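Local coordinates for protein 2-aminomuconic 6-semialdehyde dehydrogenase (Pseudomonas sp., PDB 7BZV) that probably oxidises 2-aminomuconic 6-semialdehyde with NAD+ as an aldehyde dehydrogenase of the 2-aminophenol meta-cleavage pathway, working as a tetramer, at residues L157-W162 and S251-G256; D317-T322 and G368-P373; E405-A410 and H430-L435. One frame throughout, in Å; residues are numbered along the deposited sequence.

Interaction 1: residues L157-W162 and S251-G256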
loop_
_atom_site.group_PDB
_atom_site.type_symbol
_atom_site.label_atom_id
_atom_site.label_comp_id
_atom_site.label_asym_id
_atom_site.label_seq_id
_atom_site.Cartn_x
_atom_site.Cartn_y
_atom_site.Cartn_z
ATOM N N LEU B 157 31.674 -3.495 4.147
ATOM C CA LEU B 157 30.847 -4.215 3.184
ATOM C C LEU B 157 29.363 -3.942 3.410
ATOM O O LEU B 157 28.614 -3.725 2.451
ATOM C CB LEU B 157 31.098 -5.722 3.256
ATOM C CG LEU B 157 30.302 -6.542 2.248
ATOM C CD1 LEU B 157 30.762 -6.284 0.830
ATOM C CD2 LEU B 157 30.436 -8.027 2.603
ATOM N N LEU B 158 28.926 -3.976 4.663
ATOM C CA LEU B 158 27.499 -3.884 4.968
ATOM C C LEU B 158 26.889 -2.570 4.454
ATOM O O LEU B 158 25.870 -2.578 3.751
ATOM C CB LEU B 158 27.317 -4.030 6.467
ATOM C CG LEU B 158 25.895 -4.137 7.037
ATOM C CD1 LEU B 158 26.032 -4.615 8.502
ATOM C CD2 LEU B 158 25.207 -2.862 7.004
ATOM N N LEU B 159 27.501 -1.434 4.789
ATOM C CA LEU B 159 26.978 -0.134 4.345
ATOM C C LEU B 159 27.227 0.118 2.863
ATOM O O LEU B 159 26.442 0.822 2.214
ATOM C CB LEU B 159 27.581 1.002 5.171
ATOM C CG LEU B 159 27.009 1.036 6.602
ATOM C CD1 LEU B 159 27.694 2.099 7.474
ATOM C CD2 LEU B 159 25.491 1.227 6.592
ATOM N N LEU B 160 28.302 -0.430 2.300
ATOM C CA LEU B 160 28.454 -0.398 0.851
ATOM C C LEU B 160 27.293 -1.094 0.156
ATOM O O LEU B 160 26.652 -0.504 -0.730
ATOM C CB LEU B 160 29.787 -1.028 0.453
ATOM C CG LEU B 160 30.040 -1.185 -1.048
ATOM C CD1 LEU B 160 29.963 0.175 -1.740
ATOM C CD2 LEU B 160 31.400 -1.855 -1.334
ATOM N N THR B 161 27.020 -2.365 0.497
ATOM C CA THR B 161 25.960 -3.048 -0.230
ATOM C C THR B 161 24.573 -2.487 0.116
ATOM O O THR B 161 23.639 -2.651 -0.673
ATOM C CB THR B 161 25.994 -4.569 0.000
ATOM O OG1 THR B 161 25.725 -4.868 1.373
ATOM C CG2 THR B 161 27.355 -5.142 -0.406
ATOM N N TRP B 162 24.412 -1.857 1.277
ATOM C CA TRP B 162 23.147 -1.202 1.611
ATOM C C TRP B 162 22.772 -0.119 0.599
ATOM O O TRP B 162 21.582 0.131 0.374
ATOM C CB TRP B 162 23.282 -0.611 3.006
ATOM C CG TRP B 162 22.221 0.266 3.511
ATOM C CD1 TRP B 162 22.344 1.590 3.853
ATOM C CD2 TRP B 162 20.868 -0.087 3.750
ATOM N NE1 TRP B 162 21.129 2.072 4.295
ATOM C CE2 TRP B 162 20.209 1.064 4.241
ATOM C CE3 TRP B 162 20.137 -1.266 3.596
ATOM C CZ2 TRP B 162 18.838 1.060 4.595
ATOM C CZ3 TRP B 162 18.776 -1.257 3.915
ATOM C CH2 TRP B 162 18.155 -0.115 4.422
ATOM N N SER B 251 21.194 11.420 -0.089
ATOM C CA SER B 251 20.654 10.533 0.934
ATOM C C SER B 251 21.780 10.327 1.933
ATOM O O SER B 251 22.834 9.797 1.561
ATOM C CB SER B 251 20.202 9.195 0.343
ATOM O OG SER B 251 19.808 8.303 1.368
ATOM N N PHE B 252 21.579 10.756 3.184
ATOM C CA PHE B 252 22.643 10.833 4.189
ATOM C C PHE B 252 22.270 10.033 5.436
ATOM O O PHE B 252 21.127 10.100 5.891
ATOM C CB PHE B 252 22.882 12.263 4.660
ATOM C CG PHE B 252 23.490 13.184 3.628
ATOM C CD1 PHE B 252 24.302 12.698 2.619
ATOM C CD2 PHE B 252 23.255 14.543 3.702
ATOM C CE1 PHE B 252 24.888 13.571 1.698
ATOM C CE2 PHE B 252 23.820 15.413 2.789
ATOM C CZ PHE B 252 24.644 14.925 1.789
ATOM N N GLU B 253 23.255 9.352 6.023
ATOM C CA GLU B 253 23.175 8.746 7.357
ATOM C C GLU B 253 24.440 9.206 8.073
ATOM O O GLU B 253 25.539 8.900 7.610
ATOM C CB GLU B 253 23.082 7.207 7.284
ATOM C CG GLU B 253 21.877 6.699 6.469
ATOM C CD GLU B 253 22.033 5.298 5.858
ATOM O OE1 GLU B 253 21.037 4.806 5.243
ATOM O OE2 GLU B 253 23.122 4.677 5.998
ATOM N N LEU B 254 24.303 9.978 9.158
ATOM C CA LEU B 254 25.405 10.823 9.624
ATOM C C LEU B 254 25.735 10.650 11.115
ATOM O O LEU B 254 26.014 11.631 11.819
ATOM C CB LEU B 254 25.102 12.301 9.341
ATOM C CG LEU B 254 24.717 12.629 7.890
ATOM C CD1 LEU B 254 24.283 14.078 7.675
ATOM C CD2 LEU B 254 25.912 12.261 7.000
ATOM N N GLY B 255 25.828 9.427 11.618
ATOM C CA GLY B 255 26.248 9.316 13.022
ATOM C C GLY B 255 25.286 9.963 14.033
ATOM O O GLY B 255 24.137 10.285 13.728
ATOM N N GLY B 256 25.759 10.116 15.271
ATOM C CA GLY B 256 24.866 10.559 16.331
ATOM C C GLY B 256 25.470 10.431 17.718
ATOM O O GLY B 256 26.651 10.189 17.882
#
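E253, at the end of strand 250-253, reaches across to W162 and L159 on helix 156-169; the nearest CA atoms, those of L159 and E253, are 10.1 Å apart. Along 251-256, S251 is held by main-chain bonds to I227 and F229 of the neighbouring strand, and F252 turns its ring elsewhere, packing on V247 of a second subunit. E253 then sends its carboxylate to the helix on a chain extended beyond CG. Its OE1 accepts a hydrogen bond from W162 NE1 at 2.9 Å, nearly straight at 167°, through the syn lone pair, and lies in the indole plane at the ring edge. The carboxylate plane is turned 34° from that of the ring. With CG anti to the backbone N (chi1 171°), the W162 indole extends across to the strand, and its turn about chi2 brings NE1 to the carboxylate. The second oxygen, E253 OE2, lies 4.2 Å from L159 CD2 and is bonded to T230 OG1. Past L254, the backbone is tied down by bonds from G255 O to S461 and from G256 N to E389. The ELGG sequence from E253 to G256 is a family signature; in relatives this glutamate belongs to the active site, consistent with a similar place for E253. With each oxygen hydrogen-bonded to a different partner, the rotation of this buried carboxylate is probably restrained, while the leucine methyl adds an apolar flank.

Interaction 2: residues D317-T322 and G368-P373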
loop_
_atom_site.group_PDB
_atom_site.type_symbol
_atom_site.label_atom_id
_atom_site.label_comp_id
_atom_site.label_asym_id
_atom_site.label_seq_id
_atom_site.Cartn_x
_atom_site.Cartn_y
_atom_site.Cartn_z
ATOM N N ASP B 317 40.941 -9.259 22.576
ATOM C CA ASP B 317 42.068 -10.154 22.305
ATOM C C ASP B 317 42.183 -10.344 20.804
ATOM O O ASP B 317 41.477 -9.691 20.033
ATOM C CB ASP B 317 41.871 -11.507 22.989
ATOM C CG ASP B 317 43.169 -12.119 23.488
ATOM O OD1 ASP B 317 44.155 -12.256 22.720
ATOM O OD2 ASP B 317 43.185 -12.472 24.674
ATOM N N TRP B 318 43.032 -11.282 20.394
ATOM C CA TRP B 318 43.205 -11.659 19.000
ATOM C C TRP B 318 41.872 -11.747 18.271
ATOM O O TRP B 318 41.024 -12.570 18.645
ATOM C CB TRP B 318 43.888 -13.016 18.899
ATOM C CG TRP B 318 45.335 -12.967 19.229
ATOM C CD1 TRP B 318 45.957 -13.528 20.308
ATOM C CD2 TRP B 318 46.348 -12.318 18.473
ATOM N NE1 TRP B 318 47.307 -13.257 20.270
ATOM C CE2 TRP B 318 47.570 -12.521 19.147
ATOM C CE3 TRP B 318 46.346 -11.580 17.291
ATOM C CZ2 TRP B 318 48.769 -12.012 18.675
ATOM C CZ3 TRP B 318 47.534 -11.079 16.825
ATOM C CH2 TRP B 318 48.736 -11.303 17.510
ATOM N N PRO B 319 41.654 -10.950 17.215
ATOM C CA PRO B 319 40.331 -10.970 16.555
ATOM C C PRO B 319 39.990 -12.274 15.873
ATOM O O PRO B 319 38.800 -12.586 15.708
ATOM C CB PRO B 319 40.432 -9.817 15.544
ATOM C CG PRO B 319 41.318 -8.812 16.218
ATOM C CD PRO B 319 42.409 -9.731 16.865
ATOM N N HIS B 320 40.989 -13.057 15.470
ATOM C CA HIS B 320 40.698 -14.305 14.780
ATOM C C HIS B 320 40.233 -15.407 15.721
ATOM O O HIS B 320 39.756 -16.431 15.236
ATOM C CB HIS B 320 41.920 -14.778 14.000
ATOM C CG HIS B 320 43.108 -15.040 14.863
ATOM N ND1 HIS B 320 43.991 -14.048 15.221
ATOM C CD2 HIS B 320 43.531 -16.169 15.480
ATOM C CE1 HIS B 320 44.928 -14.561 15.999
ATOM N NE2 HIS B 320 44.664 -15.844 16.182
ATOM N N GLU B 321 40.349 -15.234 17.037
ATOM C CA GLU B 321 39.884 -16.259 17.968
ATOM C C GLU B 321 38.372 -16.192 18.115
ATOM O O GLU B 321 37.790 -15.105 18.224
ATOM C CB GLU B 321 40.552 -16.101 19.333
ATOM C CG GLU B 321 42.006 -16.632 19.312
ATOM C CD GLU B 321 42.815 -16.311 20.569
ATOM O OE1 GLU B 321 42.229 -16.180 21.662
ATOM O OE2 GLU B 321 44.053 -16.226 20.465
ATOM N N THR B 322 37.733 -17.367 18.124
ATOM C CA THR B 322 36.294 -17.411 17.945
ATOM C C THR B 322 35.548 -16.771 19.099
ATOM O O THR B 322 34.379 -16.418 18.931
ATOM C CB THR B 322 35.782 -18.849 17.783
ATOM O OG1 THR B 322 36.124 -19.602 18.954
ATOM C CG2 THR B 322 36.343 -19.515 16.538
ATOM N N GLY B 368 49.404 -1.726 17.310
ATOM C CA GLY B 368 48.077 -1.556 16.761
ATOM C C GLY B 368 47.323 -0.455 17.485
ATOM O O GLY B 368 47.869 0.288 18.304
ATOM N N ALA B 369 46.030 -0.356 17.176
ATOM C CA ALA B 369 45.256 0.792 17.632
ATOM C C ALA B 369 44.194 0.395 18.651
ATOM O O ALA B 369 42.994 0.641 18.442
ATOM C CB ALA B 369 44.604 1.490 16.435
ATOM N N TRP B 370 44.620 -0.178 19.775
ATOM C CA TRP B 370 43.669 -0.717 20.732
ATOM C C TRP B 370 43.272 0.311 21.794
ATOM O O TRP B 370 44.028 1.225 22.126
ATOM C CB TRP B 370 44.238 -1.953 21.423
ATOM C CG TRP B 370 44.622 -3.084 20.516
ATOM C CD1 TRP B 370 45.730 -3.165 19.718
ATOM C CD2 TRP B 370 43.908 -4.305 20.332
ATOM N NE1 TRP B 370 45.737 -4.350 19.034
ATOM C CE2 TRP B 370 44.630 -5.074 19.395
ATOM C CE3 TRP B 370 42.726 -4.827 20.865
ATOM C CZ2 TRP B 370 44.214 -6.335 18.988
ATOM C CZ3 TRP B 370 42.317 -6.083 20.458
ATOM C CH2 TRP B 370 43.056 -6.821 19.534
ATOM N N VAL B 371 42.076 0.113 22.360
ATOM C CA VAL B 371 41.591 0.899 23.491
ATOM C C VAL B 371 40.671 0.027 24.349
ATOM O O VAL B 371 40.032 -0.901 23.861
ATOM C CB VAL B 371 40.858 2.165 22.986
ATOM C CG1 VAL B 371 39.580 1.767 22.233
ATOM C CG2 VAL B 371 40.558 3.073 24.126
ATOM N N GLU B 372 40.581 0.352 25.634
ATOM C CA GLU B 372 39.748 -0.400 26.569
ATOM C C GLU B 372 38.267 0.008 26.475
ATOM O O GLU B 372 37.945 1.198 26.365
ATOM C CB GLU B 372 40.214 -0.171 27.997
ATOM C CG GLU B 372 41.593 -0.718 28.285
ATOM C CD GLU B 372 42.026 -0.403 29.690
ATOM O OE1 GLU B 372 41.690 0.701 30.176
ATOM O OE2 GLU B 372 42.696 -1.255 30.299
ATOM N N PRO B 373 37.362 -0.953 26.615
ATOM C CA PRO B 373 35.947 -0.602 26.812
ATOM C C PRO B 373 35.788 0.210 28.091
ATOM O O PRO B 373 36.309 -0.156 29.148
ATOM C CB PRO B 373 35.251 -1.962 26.892
ATOM C CG PRO B 373 36.352 -2.949 27.308
ATOM C CD PRO B 373 37.606 -2.405 26.704
#
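The indole of W370 meets 317-322 with the edge of its six-membered ring: D317 O and P319 CD both lie near the ring plane, and neither face is covered from that segment. W370 CH2 stands 3.3 Å from D317 O and 4.0 Å from P319 CD, while W370 CZ3 is 3.7 Å from the same carbonyl oxygen. The pyrrole end is anchored separately, NE1 giving its hydrogen to I26 O, and F361 packs against the indole edge-to-face. CG sits anti to the carbonyl carbon (chi1 -59°), which aims the long axis of the indole at the other loop. The contact thus joins the loop after helix 297-312 to the one leading into strand 374-377, near the outer end of the seven-stranded sheet in the aldehyde dehydrogenase fold. On the first loop, W318 to E321 form a type I beta turn, with E321 N bonded to W318 O at 3.2 Å. D317 OD1 braces its start, accepting W318 N at 2.8 Å and 158° and also pairing with R365. A leucine in place of this tryptophan would probably leave I26 O without its indole donor and open a gap beside P319 and D317 O.

Interaction 3: residues E405-A410 and H430-L435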
loop_
_atom_site.group_PDB
_atom_site.type_symbol
_atom_site.label_atom_id
_atom_site.label_comp_id
_atom_site.label_asym_id
_atom_site.label_seq_id
_atom_site.Cartn_x
_atom_site.Cartn_y
_atom_site.Cartn_z
ATOM N N GLU B 405 11.027 13.272 32.440
ATOM C CA GLU B 405 12.408 13.728 32.536
ATOM C C GLU B 405 13.288 13.014 31.526
ATOM O O GLU B 405 14.104 13.638 30.847
ATOM C CB GLU B 405 12.931 13.475 33.964
ATOM C CG GLU B 405 14.404 13.783 34.178
ATOM C CD GLU B 405 15.024 12.987 35.344
ATOM O OE1 GLU B 405 14.281 12.377 36.146
ATOM O OE2 GLU B 405 16.254 12.989 35.452
ATOM N N VAL B 406 13.161 11.691 31.426
ATOM C CA VAL B 406 14.172 10.990 30.644
ATOM C C VAL B 406 13.907 11.186 29.150
ATOM O O VAL B 406 14.847 11.220 28.348
ATOM C CB VAL B 406 14.268 9.498 31.045
ATOM C CG1 VAL B 406 13.092 8.721 30.543
ATOM C CG2 VAL B 406 15.573 8.909 30.522
ATOM N N ILE B 407 12.644 11.373 28.744
ATOM C CA ILE B 407 12.373 11.689 27.337
ATOM C C ILE B 407 13.049 13.007 26.969
ATOM O O ILE B 407 13.750 13.112 25.951
ATOM C CB ILE B 407 10.851 11.721 27.074
ATOM C CG1 ILE B 407 10.279 10.314 27.213
ATOM C CG2 ILE B 407 10.529 12.331 25.723
ATOM C CD1 ILE B 407 8.812 10.247 27.498
ATOM N N ARG B 408 12.874 14.028 27.814
ATOM C CA ARG B 408 13.477 15.327 27.536
ATOM C C ARG B 408 14.992 15.201 27.439
ATOM O O ARG B 408 15.611 15.711 26.502
ATOM C CB ARG B 408 13.080 16.345 28.616
ATOM C CG ARG B 408 13.921 17.631 28.612
ATOM C CD ARG B 408 13.510 18.610 29.734
ATOM N NE ARG B 408 13.820 18.127 31.086
ATOM C CZ ARG B 408 15.048 18.012 31.577
ATOM N NH1 ARG B 408 16.106 18.341 30.840
ATOM N NH2 ARG B 408 15.217 17.569 32.803
ATOM N N ARG B 409 15.607 14.492 28.381
ATOM C CA ARG B 409 17.057 14.382 28.362
ATOM C C ARG B 409 17.547 13.535 27.199
ATOM O O ARG B 409 18.597 13.826 26.612
ATOM C CB ARG B 409 17.538 13.812 29.703
ATOM C CG ARG B 409 17.163 14.698 30.913
ATOM C CD ARG B 409 17.501 14.027 32.254
ATOM N NE ARG B 409 18.943 13.834 32.418
ATOM C CZ ARG B 409 19.485 13.066 33.364
ATOM N NH1 ARG B 409 18.710 12.428 34.235
ATOM N NH2 ARG B 409 20.801 12.942 33.446
ATOM N N ALA B 410 16.829 12.466 26.870
ATOM C CA ALA B 410 17.228 11.642 25.734
ATOM C C ALA B 410 17.214 12.444 24.438
ATOM O O ALA B 410 18.107 12.297 23.591
ATOM C CB ALA B 410 16.293 10.439 25.623
ATOM N N HIS B 430 5.718 1.611 24.387
ATOM C CA HIS B 430 5.211 2.252 23.182
ATOM C C HIS B 430 5.241 3.765 23.322
ATOM O O HIS B 430 5.681 4.464 22.409
ATOM C CB HIS B 430 3.799 1.739 22.878
ATOM C CG HIS B 430 3.786 0.323 22.391
ATOM N ND1 HIS B 430 4.127 -0.028 21.106
ATOM C CD2 HIS B 430 3.552 -0.839 23.044
ATOM C CE1 HIS B 430 4.069 -1.343 20.977
ATOM N NE2 HIS B 430 3.700 -1.861 22.135
ATOM N N ARG B 431 4.844 4.289 24.481
ATOM C CA ARG B 431 4.863 5.741 24.697
ATOM C C ARG B 431 6.252 6.333 24.538
ATOM O O ARG B 431 6.443 7.343 23.856
ATOM C CB ARG B 431 4.398 6.079 26.121
ATOM C CG ARG B 431 2.996 6.348 26.338
ATOM C CD ARG B 431 2.765 7.003 27.725
ATOM N NE ARG B 431 3.583 6.513 28.847
ATOM C CZ ARG B 431 3.165 5.630 29.758
ATOM N NH1 ARG B 431 1.951 5.092 29.666
ATOM N NH2 ARG B 431 3.952 5.286 30.758
ATOM N N VAL B 432 7.228 5.765 25.247
ATOM C CA VAL B 432 8.565 6.347 25.278
ATOM C C VAL B 432 9.276 6.167 23.937
ATOM O O VAL B 432 9.898 7.108 23.415
ATOM C CB VAL B 432 9.377 5.744 26.449
ATOM C CG1 VAL B 432 10.804 6.227 26.432
ATOM C CG2 VAL B 432 8.704 6.094 27.758
ATOM N N SER B 433 9.215 4.962 23.363
ATOM C CA SER B 433 9.968 4.699 22.135
ATOM C C SER B 433 9.503 5.627 21.011
ATOM O O SER B 433 10.324 6.168 20.260
ATOM C CB SER B 433 9.859 3.220 21.715
ATOM O OG SER B 433 8.534 2.866 21.454
ATOM N N GLU B 434 8.199 5.891 20.928
ATOM C CA GLU B 434 7.682 6.718 19.835
ATOM C C GLU B 434 8.049 8.185 19.984
ATOM O O GLU B 434 8.036 8.918 18.991
ATOM C CB GLU B 434 6.151 6.636 19.728
ATOM C CG GLU B 434 5.595 5.368 19.122
ATOM C CD GLU B 434 4.072 5.299 19.211
ATOM O OE1 GLU B 434 3.538 4.204 19.586
ATOM O OE2 GLU B 434 3.435 6.345 18.928
ATOM N N LEU B 435 8.289 8.653 21.203
ATOM C CA LEU B 435 8.634 10.041 21.442
ATOM C C LEU B 435 10.120 10.306 21.288
ATOM O O LEU B 435 10.531 11.458 21.395
ATOM C CB LEU B 435 8.162 10.439 22.842
ATOM C CG LEU B 435 6.641 10.591 22.989
ATOM C CD1 LEU B 435 6.272 10.771 24.470
ATOM C CD2 LEU B 435 6.100 11.744 22.121
#
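R409 NH1 is shared between two acceptors: E405 OE2, one turn back on helix 403-411, in a salt bridge of 2.8 Å, and P399 O. The bond to E405 is bent, 136° at the hydrogen, and the carboxylate oxygen is tilted out of the guanidinium plane. D381 and T398 take the other guanidinium nitrogens, which fixes the group on the side of the helix turned from its partner. The contact with 430-435 is made instead by I407, whose CA lies 6.9 Å from V432 CA, so the helices come close here. CG1 of I407 is anti to the carbonyl carbon (chi1 -68°), which points CG1 at the other helix, and chi2 158° extends CD1 against two partners: V432 CG2 at 4.2 Å and L435 CD1 at 4.0 Å. The other branch, I407 CG2, rests at 4.2 Å from L435 CB, and I407 CG1 meets V432 CG1 at 4.2 Å. I407 therefore packs on V432 and L435 at ordinary van der Waals separations, with no hydrogen bond between the segments. The backbone bonds to L435 N are weak, yet L435 O is held by N411. On other sides of 430-435, E434 OE1 meets Y138 of a second subunit and Y134 of a third, and H430 pairs with H430 of the fourth. Helix 426-435 links strands 418-422 and 440-443, parallel neighbours in one sheet, and packing it on helix 403-411 is the layering expected of successive beta-alpha-beta crossovers in the sheet domain of aldehyde dehydrogenases.

In the fold
Interactions 1 and 2 are both buried, although their centres lie about 3 and 22 Å from the chain centre; interaction 3, about 25 Å out, is only partly buried. No secondary-structure element is shared among the three. Interactions 2 and 3 both involve connections of the seven-stranded sheet, with centres 35 Å apart, while interaction 1 joins a helix to a strand of the eight-stranded sheet. The chemistry changes accordingly: a directed hydrogen bond in the centre, a ring edge against a carbonyl and proline between loops, and aliphatic packing between helices nearer the surface. Segments 251-256 and 430-435 also touch neighbouring subunits; 317-322 and 368-373 touch none.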